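Local coordinates for Peptide/nickel transport system substrate-binding protein (Listeria monocytogenes serotype 1/2a, PDB 5KZT), which binds peptide and probably serves as the OppA-type substrate-binding component of a peptide transport system, at residues Gly325-Pro330 and Glu334-Glu339; Phe439-Ala444 and Ser449-Asp454; Leu510-Asn513 and Asp518-Tyr521. One frame throughout, in Å; residues are numbered along the deposited sequence.

Interaction 1. Residues Gly325-Pro330 and Glu334-Glu339; sequences GFTFDP and EDYTKE
A first torsion of -162° turns the D335 carboxylate back from the start of helix 336-340 to G325, while CG of D329, also trans (chi1 -174°), carries that acid across to E339. D335 OD2 takes the amide of G325 on its syn lone pair, with G325 N at 2.7 Å. The other oxygen, D335 OD1, receives T337 N at 2.9 Å from its anti side and well out of the carboxylate plane, and a water donates to it while accepting from T327 N. Between these side-chain links run two backbone bonds, Y336 N to T327 O (3.1 Å) and D329 N to E334 O (2.9 Å), which bridge F328 and D335. The F328 ring lies obliquely across D335, with CD2 3.5 Å from D335 N, and T327 CG2 lies beside Y336 CB.

The carboxylates of D329 and E339 meet with their planes 81° apart. D329 OD2 and E339 OE2 are only 2.6 Å apart, so one of them probably holds a proton. Their other oxygens have separate partners: D329 OD1 takes G331 N and Q471 NE2, and E339 OE1 takes W474 NE1 of helix 471-487. D335 is the N-cap of helix 336-340; the chain reverses just before it, and the capping side chain also holds the loop at G325.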
ATOM      1  N   GLY A 325       6.911 -10.118  12.755  1.00 22.16           N
ATOM      2  CA  GLY A 325       6.506 -11.363  12.117  1.00 21.75           C
ATOM      3  C   GLY A 325       6.599 -11.370  10.598  1.00 21.09           C
ATOM      4  O   GLY A 325       6.080 -12.280   9.972  1.00 20.93           O
ATOM      5  N   PHE A 326       7.273 -10.378  10.012  1.00 20.05           N
ATOM      6  CA  PHE A 326       7.267 -10.185   8.569  1.00 19.93           C
ATOM      7  C   PHE A 326       8.593 -10.488   7.854  1.00 19.32           C
ATOM      8  O   PHE A 326       8.609 -11.120   6.795  1.00 19.79           O
ATOM      9  CB  PHE A 326       6.825  -8.744   8.246  1.00 20.04           C
ATOM     10  CG  PHE A 326       6.729  -8.474   6.765  1.00 20.87           C
ATOM     11  CD1 PHE A 326       5.843  -9.197   5.986  1.00 21.33           C
ATOM     12  CD2 PHE A 326       7.545  -7.526   6.148  1.00 21.51           C
ATOM     13  CE1 PHE A 326       5.757  -8.972   4.607  1.00 22.11           C
ATOM     14  CE2 PHE A 326       7.469  -7.302   4.780  1.00 20.98           C
ATOM     15  CZ  PHE A 326       6.575  -8.016   4.017  1.00 21.47           C
ATOM     16  N   THR A 327       9.696 -10.015   8.411  1.00 18.83           N
ATOM     17  CA  THR A 327      11.003 -10.114   7.763  1.00 18.80           C
ATOM     18  C   THR A 327      12.089 -10.499   8.794  1.00 18.89           C
ATOM     19  O   THR A 327      12.044 -10.060   9.934  1.00 18.43           O
ATOM     20  CB  THR A 327      11.318  -8.782   7.053  1.00 18.82           C
ATOM     21  OG1 THR A 327      12.547  -8.895   6.352  1.00 20.09           O
ATOM     22  CG2 THR A 327      11.418  -7.646   8.022  1.00 18.60           C
ATOM     23  N   PHE A 328      13.043 -11.337   8.378  1.00 18.83           N
ATOM     24  CA  PHE A 328      13.945 -12.021   9.296  1.00 19.16           C
ATOM     25  C   PHE A 328      15.367 -12.012   8.770  1.00 19.50           C
ATOM     26  O   PHE A 328      15.606 -11.976   7.566  1.00 19.45           O
ATOM     27  CB  PHE A 328      13.505 -13.471   9.517  1.00 19.52           C
ATOM     28  CG  PHE A 328      12.106 -13.604  10.060  1.00 19.04           C
ATOM     29  CD1 PHE A 328      11.016 -13.624   9.196  1.00 18.46           C
ATOM     30  CD2 PHE A 328      11.883 -13.714  11.429  1.00 19.16           C
ATOM     31  CE1 PHE A 328       9.722 -13.724   9.691  1.00 18.20           C
ATOM     32  CE2 PHE A 328      10.591 -13.840  11.926  1.00 19.00           C
ATOM     33  CZ  PHE A 328       9.509 -13.826  11.059  1.00 18.44           C
ATOM     34  N   ASP A 329      16.299 -12.018   9.709  1.00 19.87           N
ATOM     35  CA  ASP A 329      17.727 -11.875   9.459  1.00 20.35           C
ATOM     36  C   ASP A 329      18.210 -13.066   8.621  1.00 21.02           C
ATOM     37  O   ASP A 329      17.961 -14.208   8.988  1.00 20.93           O
ATOM     38  CB  ASP A 329      18.426 -11.808  10.832  1.00 21.10           C
ATOM     39  CG  ASP A 329      19.926 -11.524  10.760  1.00 21.97           C
ATOM     40  OD1 ASP A 329      20.579 -11.876   9.771  1.00 22.46           O
ATOM     41  OD2 ASP A 329      20.470 -10.970  11.738  1.00 22.30           O
ATOM     42  N   PRO A 330      18.906 -12.803   7.485  1.00 21.21           N
ATOM     43  CA  PRO A 330      19.379 -13.929   6.670  1.00 22.27           C
ATOM     44  C   PRO A 330      20.414 -14.775   7.403  1.00 23.51           C
ATOM     45  O   PRO A 330      20.571 -15.939   7.084  1.00 24.63           O
ATOM     46  CB  PRO A 330      19.968 -13.250   5.414  1.00 22.13           C
ATOM     47  CG  PRO A 330      20.342 -11.897   5.887  1.00 21.77           C
ATOM     48  CD  PRO A 330      19.264 -11.519   6.871  1.00 20.91           C
ATOM     49  N   GLU A 334      16.352 -14.365  12.977  1.00 21.78           N
ATOM     50  CA  GLU A 334      15.632 -13.584  13.987  1.00 21.36           C
ATOM     51  C   GLU A 334      14.881 -12.424  13.360  1.00 19.95           C
ATOM     52  O   GLU A 334      15.337 -11.818  12.388  1.00 19.43           O
ATOM     53  CB  GLU A 334      16.580 -13.070  15.075  1.00 22.09           C
ATOM     54  CG  GLU A 334      17.195 -14.147  15.940  1.00 23.59           C
ATOM     55  CD  GLU A 334      16.211 -14.819  16.891  1.00 24.03           C
ATOM     56  OE1 GLU A 334      15.026 -14.449  16.973  1.00 23.54           O
ATOM     57  OE2 GLU A 334      16.643 -15.754  17.558  1.00 25.48           O
ATOM     58  N   ASP A 335      13.716 -12.116  13.931  1.00 19.58           N
ATOM     59  CA  ASP A 335      12.850 -11.025  13.472  1.00 18.67           C
ATOM     60  C   ASP A 335      13.566  -9.679  13.503  1.00 18.33           C
ATOM     61  O   ASP A 335      14.176  -9.318  14.526  1.00 18.60           O
ATOM     62  CB  ASP A 335      11.611 -10.929  14.365  1.00 18.84           C
ATOM     63  CG  ASP A 335      10.484 -10.150  13.732  1.00 18.27           C
ATOM     64  OD1 ASP A 335      10.711  -9.079  13.124  1.00 17.69           O
ATOM     65  OD2 ASP A 335       9.327 -10.628  13.849  1.00 18.78           O
ATOM     66  N   TYR A 336      13.472  -8.949  12.390  1.00 17.40           N
ATOM     67  CA  TYR A 336      13.963  -7.556  12.304  1.00 17.13           C
ATOM     68  C   TYR A 336      13.593  -6.734  13.533  1.00 17.33           C
ATOM     69  O   TYR A 336      14.454  -6.055  14.100  1.00 17.62           O
ATOM     70  CB  TYR A 336      13.365  -6.874  11.069  1.00 16.20           C
ATOM     71  CG  TYR A 336      13.794  -5.433  10.863  1.00 15.73           C
ATOM     72  CD1 TYR A 336      13.134  -4.388  11.515  1.00 15.37           C
ATOM     73  CD2 TYR A 336      14.843  -5.109   9.995  1.00 15.91           C
ATOM     74  CE1 TYR A 336      13.508  -3.068  11.324  1.00 15.33           C
ATOM     75  CE2 TYR A 336      15.214  -3.784   9.792  1.00 15.75           C
ATOM     76  CZ  TYR A 336      14.549  -2.772  10.455  1.00 15.42           C
ATOM     77  OH  TYR A 336      14.917  -1.445  10.275  1.00 15.69           O
ATOM     78  N   THR A 337      12.320  -6.808  13.955  1.00 17.47           N
ATOM     79  CA  THR A 337      11.848  -6.002  15.100  1.00 17.63           C
ATOM     80  C   THR A 337      12.508  -6.337  16.436  1.00 18.69           C
ATOM     81  O   THR A 337      12.711  -5.443  17.255  1.00 18.76           O
ATOM     82  CB  THR A 337      10.313  -6.066  15.299  1.00 17.48           C
ATOM     83  OG1 THR A 337       9.893  -7.414  15.490  1.00 17.71           O
ATOM     84  CG2 THR A 337       9.618  -5.495  14.144  1.00 16.83           C
ATOM     85  N   LYS A 338      12.843  -7.607  16.656  1.00 19.57           N
ATOM     86  CA  LYS A 338      13.594  -8.016  17.860  1.00 20.96           C
ATOM     87  C   LYS A 338      15.029  -7.424  17.844  1.00 21.38           C
ATOM     88  O   LYS A 338      15.522  -6.929  18.865  1.00 22.04           O
ATOM     89  CB  LYS A 338      13.597  -9.554  17.973  1.00 22.00           C
ATOM     90  CG  LYS A 338      14.345 -10.147  19.157  1.00 23.60           C
ATOM     91  CD  LYS A 338      14.550 -11.659  19.015  1.00 24.65           C
ATOM     92  CE  LYS A 338      15.283 -12.261  20.214  1.00 26.03           C
ATOM     93  NZ  LYS A 338      16.644 -11.687  20.395  1.00 26.73           N
ATOM     94  N   GLU A 339      15.678  -7.449  16.684  1.00 21.11           N
ATOM     95  CA  GLU A 339      17.025  -6.865  16.526  1.00 21.75           C
ATOM     96  C   GLU A 339      17.012  -5.343  16.624  1.00 21.25           C
ATOM     97  O   GLU A 339      17.933  -4.759  17.167  1.00 21.70           O
ATOM     98  CB  GLU A 339      17.675  -7.305  15.205  1.00 21.67           C
ATOM     99  CG  GLU A 339      17.815  -8.814  15.093  1.00 22.48           C
ATOM    100  CD  GLU A 339      18.519  -9.267  13.841  1.00 22.66           C
ATOM    101  OE1 GLU A 339      18.472  -8.561  12.812  1.00 22.63           O
ATOM    102  OE2 GLU A 339      19.110 -10.349  13.894  1.00 23.25           O
TER
HETATM  103  O   HOH W   1       9.468  -8.506  10.750  1.00 16.08           O

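Interaction 2. Residues Phe439-Ala444 and Ser449-Asp454; sequences FVTDGA and SYSNKD
T441 OG1 is the polar atom on which this contact turns: S451 OG lies 2.7 Å away, and D456 OD2 of helix 453-459 is hydrogen-bonded to it as well and makes a salt bridge with K453 NZ, so that one carboxylate serves both the threonine and the lysine. S451 OG stands anti to the backbone N of its own residue (chi1 -179°), which carries it alongside the T441 side chain, 3.3 Å from the methyl carbon T441 CG2. The K453 chain, bent at chi2 and chi3, folds its ammonium back to the same neighbourhood, where K453 NZ stops 4.0 Å short of T441 OG1.

Deeper in, the Y450 ring presents its edge to the backbone of F439, with Y450 CD2 3.3 Å from F439 O, which lies near the ring plane. The same CD2 lies against F439 CB at 4.1 Å. Both side chains pack on L484 of helix 471-487, and the phenol of Y450 hydrogen-bonds D488 OD2, which also accepts from N452 ND2.

Two waters replace direct bonds between the backbones. One accepts from N452 N and donates to F439 O, the carbonyl that meets the tyrosine edge; the other accepts from D442 N at 2.9 Å and donates to Y450 O at 2.8 Å. Within 439-444 the chain bends through a type II beta turn from V440 to G443, closed by the backbone bond from G443 N to V440 O. In 449-454, N452 is the N-cap of helix 453-459: its OD1 accepts weakly from D454 N and also from Y455 N, an asparagine N-cap following a type II beta turn.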
ATOM      1  N   PHE A 439      11.237   6.991   3.394  1.00 16.13           N
ATOM      2  CA  PHE A 439      11.622   8.232   4.073  1.00 16.06           C
ATOM      3  C   PHE A 439      13.005   8.763   3.701  1.00 16.25           C
ATOM      4  O   PHE A 439      13.551   9.620   4.393  1.00 15.94           O
ATOM      5  CB  PHE A 439      11.437   8.025   5.576  1.00 16.42           C
ATOM      6  CG  PHE A 439      10.022   7.640   5.924  1.00 16.47           C
ATOM      7  CD1 PHE A 439       8.994   8.571   5.780  1.00 16.28           C
ATOM      8  CD2 PHE A 439       9.708   6.336   6.301  1.00 16.58           C
ATOM      9  CE1 PHE A 439       7.676   8.231   6.051  1.00 16.31           C
ATOM     10  CE2 PHE A 439       8.380   5.988   6.573  1.00 16.38           C
ATOM     11  CZ  PHE A 439       7.369   6.938   6.454  1.00 15.93           C
ATOM     12  N   VAL A 440      13.540   8.271   2.580  1.00 16.24           N
ATOM     13  CA  VAL A 440      14.689   8.897   1.952  1.00 17.02           C
ATOM     14  C   VAL A 440      14.328  10.328   1.522  1.00 16.84           C
ATOM     15  O   VAL A 440      13.159  10.633   1.254  1.00 16.19           O
ATOM     16  CB  VAL A 440      15.249   8.081   0.746  1.00 17.22           C
ATOM     17  CG1 VAL A 440      15.653   6.681   1.198  1.00 17.41           C
ATOM     18  CG2 VAL A 440      14.252   8.027  -0.401  1.00 17.01           C
ATOM     19  N   THR A 441      15.341  11.197   1.488  1.00 17.18           N
ATOM     20  CA  THR A 441      15.167  12.611   1.150  1.00 17.32           C
ATOM     21  C   THR A 441      14.460  12.744  -0.195  1.00 17.25           C
ATOM     22  O   THR A 441      14.856  12.121  -1.171  1.00 16.72           O
ATOM     23  CB  THR A 441      16.545  13.355   1.126  1.00 18.15           C
ATOM     24  OG1 THR A 441      17.142  13.305   2.429  1.00 18.25           O
ATOM     25  CG2 THR A 441      16.408  14.819   0.697  1.00 18.54           C
ATOM     26  N   ASP A 442      13.405  13.562  -0.226  1.00 17.33           N
ATOM     27  CA  ASP A 442      12.653  13.867  -1.438  1.00 17.79           C
ATOM     28  C   ASP A 442      11.954  12.644  -2.070  1.00 17.36           C
ATOM     29  O   ASP A 442      11.526  12.710  -3.230  1.00 17.05           O
ATOM     30  CB  ASP A 442      13.533  14.597  -2.479  1.00 18.93           C
ATOM     31  CG  ASP A 442      13.969  15.982  -2.030  1.00 19.89           C
ATOM     32  OD1 ASP A 442      13.173  16.699  -1.394  1.00 20.57           O
ATOM     33  OD2 ASP A 442      15.117  16.371  -2.341  1.00 21.27           O
ATOM     34  N   GLY A 443      11.815  11.557  -1.317  1.00 16.63           N
ATOM     35  CA  GLY A 443      11.141  10.381  -1.829  1.00 16.91           C
ATOM     36  C   GLY A 443       9.667  10.676  -2.074  1.00 17.41           C
ATOM     37  O   GLY A 443       9.035  11.456  -1.334  1.00 17.01           O
ATOM     38  N   ALA A 444       9.099  10.043  -3.096  1.00 17.95           N
ATOM     39  CA  ALA A 444       7.697  10.312  -3.465  1.00 18.76           C
ATOM     40  C   ALA A 444       6.669   9.917  -2.401  1.00 18.82           C
ATOM     41  O   ALA A 444       5.552  10.442  -2.413  1.00 19.08           O
ATOM     42  CB  ALA A 444       7.356   9.649  -4.793  1.00 19.23           C
ATOM     43  N   SER A 449       9.090  16.659   4.092  1.00 16.74           N
ATOM     44  CA  SER A 449      10.372  17.371   4.105  1.00 17.28           C
ATOM     45  C   SER A 449      11.296  16.848   5.212  1.00 17.64           C
ATOM     46  O   SER A 449      12.026  17.608   5.855  1.00 18.62           O
ATOM     47  CB  SER A 449      10.172  18.893   4.172  1.00 17.90           C
ATOM     48  OG  SER A 449       9.481  19.357   3.026  1.00 17.73           O
ATOM     49  N   TYR A 450      11.261  15.532   5.415  1.00 17.09           N
ATOM     50  CA  TYR A 450      12.185  14.876   6.312  1.00 17.29           C
ATOM     51  C   TYR A 450      13.412  14.516   5.492  1.00 17.55           C
ATOM     52  O   TYR A 450      13.302  13.874   4.451  1.00 16.91           O
ATOM     53  CB  TYR A 450      11.587  13.618   6.927  1.00 16.65           C
ATOM     54  CG  TYR A 450      12.629  12.761   7.626  1.00 16.95           C
ATOM     55  CD1 TYR A 450      13.244  13.189   8.796  1.00 17.73           C
ATOM     56  CD2 TYR A 450      13.026  11.533   7.084  1.00 16.70           C
ATOM     57  CE1 TYR A 450      14.194  12.412   9.421  1.00 18.16           C
ATOM     58  CE2 TYR A 450      13.978  10.751   7.700  1.00 17.18           C
ATOM     59  CZ  TYR A 450      14.565  11.195   8.859  1.00 17.96           C
ATOM     60  OH  TYR A 450      15.517  10.407   9.454  1.00 18.56           O
ATOM     61  N   SER A 451      14.580  14.903   5.993  1.00 18.50           N
ATOM     62  CA  SER A 451      15.836  14.652   5.301  1.00 19.59           C
ATOM     63  C   SER A 451      16.919  14.385   6.320  1.00 20.76           C
ATOM     64  O   SER A 451      17.270  15.283   7.102  1.00 21.75           O
ATOM     65  CB  SER A 451      16.234  15.861   4.456  1.00 20.48           C
ATOM     66  OG  SER A 451      17.443  15.650   3.738  1.00 21.03           O
ATOM     67  N   ASN A 452      17.439  13.158   6.309  1.00 20.60           N
ATOM     68  CA  ASN A 452      18.627  12.798   7.082  1.00 21.58           C
ATOM     69  C   ASN A 452      19.599  12.070   6.147  1.00 21.84           C
ATOM     70  O   ASN A 452      19.312  10.962   5.708  1.00 20.31           O
ATOM     71  CB  ASN A 452      18.223  11.914   8.264  1.00 21.94           C
ATOM     72  CG  ASN A 452      19.415  11.503   9.110  1.00 23.31           C
ATOM     73  OD1 ASN A 452      20.424  11.080   8.574  1.00 24.28           O
ATOM     74  ND2 ASN A 452      19.313  11.650  10.429  1.00 24.16           N
ATOM     75  N   LYS A 453      20.748  12.690   5.849  1.00 23.25           N
ATOM     76  CA  LYS A 453      21.708  12.100   4.894  1.00 24.35           C
ATOM     77  C   LYS A 453      22.311  10.776   5.333  1.00 24.30           C
ATOM     78  O   LYS A 453      22.682   9.964   4.485  1.00 24.46           O
ATOM     79  CB  LYS A 453      22.830  13.079   4.527  1.00 26.73           C
ATOM     80  CG  LYS A 453      22.397  14.353   3.799  1.00 27.79           C
ATOM     81  CD  LYS A 453      21.351  14.174   2.695  1.00 28.31           C
ATOM     82  CE  LYS A 453      21.815  13.284   1.524  1.00 29.38           C
ATOM     83  NZ  LYS A 453      20.699  12.770   0.662  1.00 28.88           N
ATOM     84  N   ASP A 454      22.424  10.553   6.638  1.00 24.42           N
ATOM     85  CA  ASP A 454      22.919   9.267   7.146  1.00 24.98           C
ATOM     86  C   ASP A 454      21.909   8.149   6.870  1.00 23.22           C
ATOM     87  O   ASP A 454      22.284   7.018   6.532  1.00 24.06           O
ATOM     88  CB  ASP A 454      23.194   9.339   8.656  1.00 26.49           C
ATOM     89  CG  ASP A 454      24.288  10.329   9.014  1.00 28.64           C
ATOM     90  OD1 ASP A 454      25.169  10.603   8.168  1.00 29.75           O
ATOM     91  OD2 ASP A 454      24.254  10.843  10.154  1.00 30.40           O
TER
HETATM   92  O   HOH W   2      16.230  10.889   4.851  1.00 17.91           O
HETATM   93  O   HOH W   3      12.585  15.111   2.051  1.00 17.12           O

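Interaction 3. Residues Leu510-Asn513 and Asp518-Tyr521; sequences LQKN and DYTY
Backbone bonds pair Q511 with T520 and N513 with D518: T520 N reaches Q511 O at 3.0 Å, and N513 N reaches D518 O at 2.8 Å. D518 O is gripped a second time by K512 NZ at 3.2 Å, arriving from the opposite face of the carbonyl plane. That ammonium also donates to N513 O and to a water which links it weakly to D518 OD2.

Among the side-chain bonds, N513 ND2 points almost straight at T520 OG1 (2.9 Å, 173° at the hydrogen), with the hydroxyl in the amide plane. N513 OD1 in turn accepts from Q511 NE2, which holds the amide's rotation. Together these residues form an antiparallel two-stranded beta hairpin, Q511 and T520 on one face, K512 and Y519 on the other, packed against helix 36-45, which N513 and D518 touch.

Apolar contacts involve the aromatic rings of Y519 and Y521. The lysine K512 bends at chi2 (72°), laying CD over the face of the Y519 ring, 3.4 Å from Y519 CZ and offset toward the rim; Y519 OH is hydrogen-bonded to R247 NH2. L510 CG meets Y519 CD2 at 4.1 Å, and L510 CD1 touches the edge of the Y521 ring, 3.8 Å from Y521 CD1.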
ATOM      1  N   LEU A 510     -10.498 -17.813  -1.011  1.00 24.17           N
ATOM      2  CA  LEU A 510     -10.287 -16.359  -1.022  1.00 23.63           C
ATOM      3  C   LEU A 510      -8.815 -16.117  -0.739  1.00 23.44           C
ATOM      4  O   LEU A 510      -8.373 -16.247   0.394  1.00 24.11           O
ATOM      5  CB  LEU A 510     -11.166 -15.670   0.015  1.00 23.19           C
ATOM      6  CG  LEU A 510     -11.074 -14.139   0.093  1.00 22.82           C
ATOM      7  CD1 LEU A 510     -11.552 -13.530  -1.213  1.00 23.35           C
ATOM      8  CD2 LEU A 510     -11.866 -13.590   1.277  1.00 22.72           C
ATOM      9  N   GLN A 511      -8.036 -15.799  -1.760  1.00 18.59           N
ATOM     10  CA  GLN A 511      -6.595 -15.676  -1.552  1.00 18.25           C
ATOM     11  C   GLN A 511      -6.244 -14.315  -0.989  1.00 17.23           C
ATOM     12  O   GLN A 511      -6.433 -13.309  -1.663  1.00 15.98           O
ATOM     13  CB  GLN A 511      -5.843 -15.902  -2.856  1.00 17.86           C
ATOM     14  CG  GLN A 511      -4.353 -15.722  -2.735  1.00 18.29           C
ATOM     15  CD  GLN A 511      -3.630 -16.245  -3.953  1.00 18.63           C
ATOM     16  OE1 GLN A 511      -3.865 -17.388  -4.371  1.00 19.39           O
ATOM     17  NE2 GLN A 511      -2.777 -15.425  -4.542  1.00 18.14           N
ATOM     18  N   LYS A 512      -5.726 -14.303   0.244  1.00 17.64           N
ATOM     19  CA  LYS A 512      -5.165 -13.109   0.850  1.00 17.55           C
ATOM     20  C   LYS A 512      -3.669 -13.130   0.588  1.00 17.22           C
ATOM     21  O   LYS A 512      -2.964 -14.009   1.054  1.00 17.86           O
ATOM     22  CB  LYS A 512      -5.445 -13.062   2.363  1.00 19.11           C
ATOM     23  CG  LYS A 512      -4.849 -11.860   3.108  1.00 20.02           C
ATOM     24  CD  LYS A 512      -5.583 -10.567   2.775  1.00 19.95           C
ATOM     25  CE  LYS A 512      -4.819  -9.337   3.229  1.00 20.83           C
ATOM     26  NZ  LYS A 512      -3.653  -9.034   2.361  1.00 20.10           N
ATOM     27  N   ASN A 513      -3.185 -12.146  -0.149  1.00 15.82           N
ATOM     28  CA  ASN A 513      -1.759 -12.052  -0.414  1.00 15.88           C
ATOM     29  C   ASN A 513      -1.002 -11.461   0.761  1.00 16.38           C
ATOM     30  O   ASN A 513      -1.476 -10.502   1.370  1.00 16.53           O
ATOM     31  CB  ASN A 513      -1.556 -11.244  -1.680  1.00 15.10           C
ATOM     32  CG  ASN A 513      -2.221 -11.907  -2.883  1.00 14.79           C
ATOM     33  OD1 ASN A 513      -2.046 -13.104  -3.086  1.00 16.07           O
ATOM     34  ND2 ASN A 513      -2.987 -11.156  -3.658  1.00 14.27           N
ATOM     35  N   ASP A 518      -3.852  -6.681  -2.152  1.00 17.21           N
ATOM     36  CA  ASP A 518      -4.328  -7.433  -0.983  1.00 18.89           C
ATOM     37  C   ASP A 518      -4.939  -8.821  -1.270  1.00 17.61           C
ATOM     38  O   ASP A 518      -4.679  -9.775  -0.532  1.00 17.25           O
ATOM     39  CB  ASP A 518      -5.308  -6.585  -0.185  1.00 21.58           C
ATOM     40  CG  ASP A 518      -4.604  -5.502   0.647  1.00 24.72           C
ATOM     41  OD1 ASP A 518      -3.607  -4.893   0.189  1.00 28.03           O
ATOM     42  OD2 ASP A 518      -5.059  -5.239   1.772  1.00 30.08           O
ATOM     43  N   TYR A 519      -5.734  -8.913  -2.324  1.00 16.45           N
ATOM     44  CA  TYR A 519      -6.449 -10.148  -2.653  1.00 16.36           C
ATOM     45  C   TYR A 519      -6.259 -10.559  -4.095  1.00 15.83           C
ATOM     46  O   TYR A 519      -5.940  -9.734  -4.960  1.00 15.91           O
ATOM     47  CB  TYR A 519      -7.945 -10.004  -2.351  1.00 16.80           C
ATOM     48  CG  TYR A 519      -8.233  -9.862  -0.885  1.00 17.49           C
ATOM     49  CD1 TYR A 519      -8.240  -8.611  -0.268  1.00 18.38           C
ATOM     50  CD2 TYR A 519      -8.483 -10.989  -0.091  1.00 17.94           C
ATOM     51  CE1 TYR A 519      -8.509  -8.483   1.094  1.00 19.35           C
ATOM     52  CE2 TYR A 519      -8.720 -10.867   1.278  1.00 18.74           C
ATOM     53  CZ  TYR A 519      -8.734  -9.619   1.861  1.00 19.87           C
ATOM     54  OH  TYR A 519      -9.004  -9.503   3.223  1.00 21.51           O
ATOM     55  N   THR A 520      -6.433 -11.853  -4.338  1.00 15.46           N
ATOM     56  CA  THR A 520      -6.530 -12.387  -5.692  1.00 15.44           C
ATOM     57  C   THR A 520      -7.793 -13.232  -5.718  1.00 15.86           C
ATOM     58  O   THR A 520      -7.851 -14.281  -5.063  1.00 16.61           O
ATOM     59  CB  THR A 520      -5.306 -13.222  -6.068  1.00 15.67           C
ATOM     60  OG1 THR A 520      -4.128 -12.400  -5.984  1.00 15.26           O
ATOM     61  CG2 THR A 520      -5.451 -13.780  -7.501  1.00 16.50           C
ATOM     62  N   TYR A 521      -8.804 -12.756  -6.446  1.00 16.10           N
ATOM     63  CA  TYR A 521     -10.090 -13.440  -6.531  1.00 16.27           C
ATOM     64  C   TYR A 521     -10.147 -14.496  -7.628  1.00 17.04           C
ATOM     65  O   TYR A 521     -11.179 -15.172  -7.754  1.00 17.59           O
ATOM     66  CB  TYR A 521     -11.227 -12.446  -6.779  1.00 16.54           C
ATOM     67  CG  TYR A 521     -11.286 -11.296  -5.809  1.00 16.26           C
ATOM     68  CD1 TYR A 521     -11.155 -11.500  -4.421  1.00 16.01           C
ATOM     69  CD2 TYR A 521     -11.494 -10.015  -6.259  1.00 17.01           C
ATOM     70  CE1 TYR A 521     -11.217 -10.436  -3.526  1.00 16.24           C
ATOM     71  CE2 TYR A 521     -11.566  -8.940  -5.372  1.00 17.38           C
ATOM     72  CZ  TYR A 521     -11.422  -9.151  -4.012  1.00 16.93           C
ATOM     73  OH  TYR A 521     -11.471  -8.058  -3.166  1.00 17.42           O
TER
HETATM   74  O   HOH W   4      -3.089  -6.474   3.640  1.00 40.94           O

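Overall arrangement
The three contacts follow one another along the chain, and none touches another. Interactions 1 and 2 have centres 24 Å apart and nearest atoms about 10 Å apart, yet both lean on helix 471-487. Helix 433-436, which touches interaction 1, leads into the loop of interaction 2. Interaction 3 lies across the chain's centre from interaction 2, their centres 33 Å apart; from interaction 1 its centre is 24 Å away and its nearest atoms about 8 Å. It packs on helix 36-45 and strands 264-277 and 491-503. Interaction 3 thus joins a late part of the chain to the early helix 36-45; a two-lobed fold is known for this family of binding proteins.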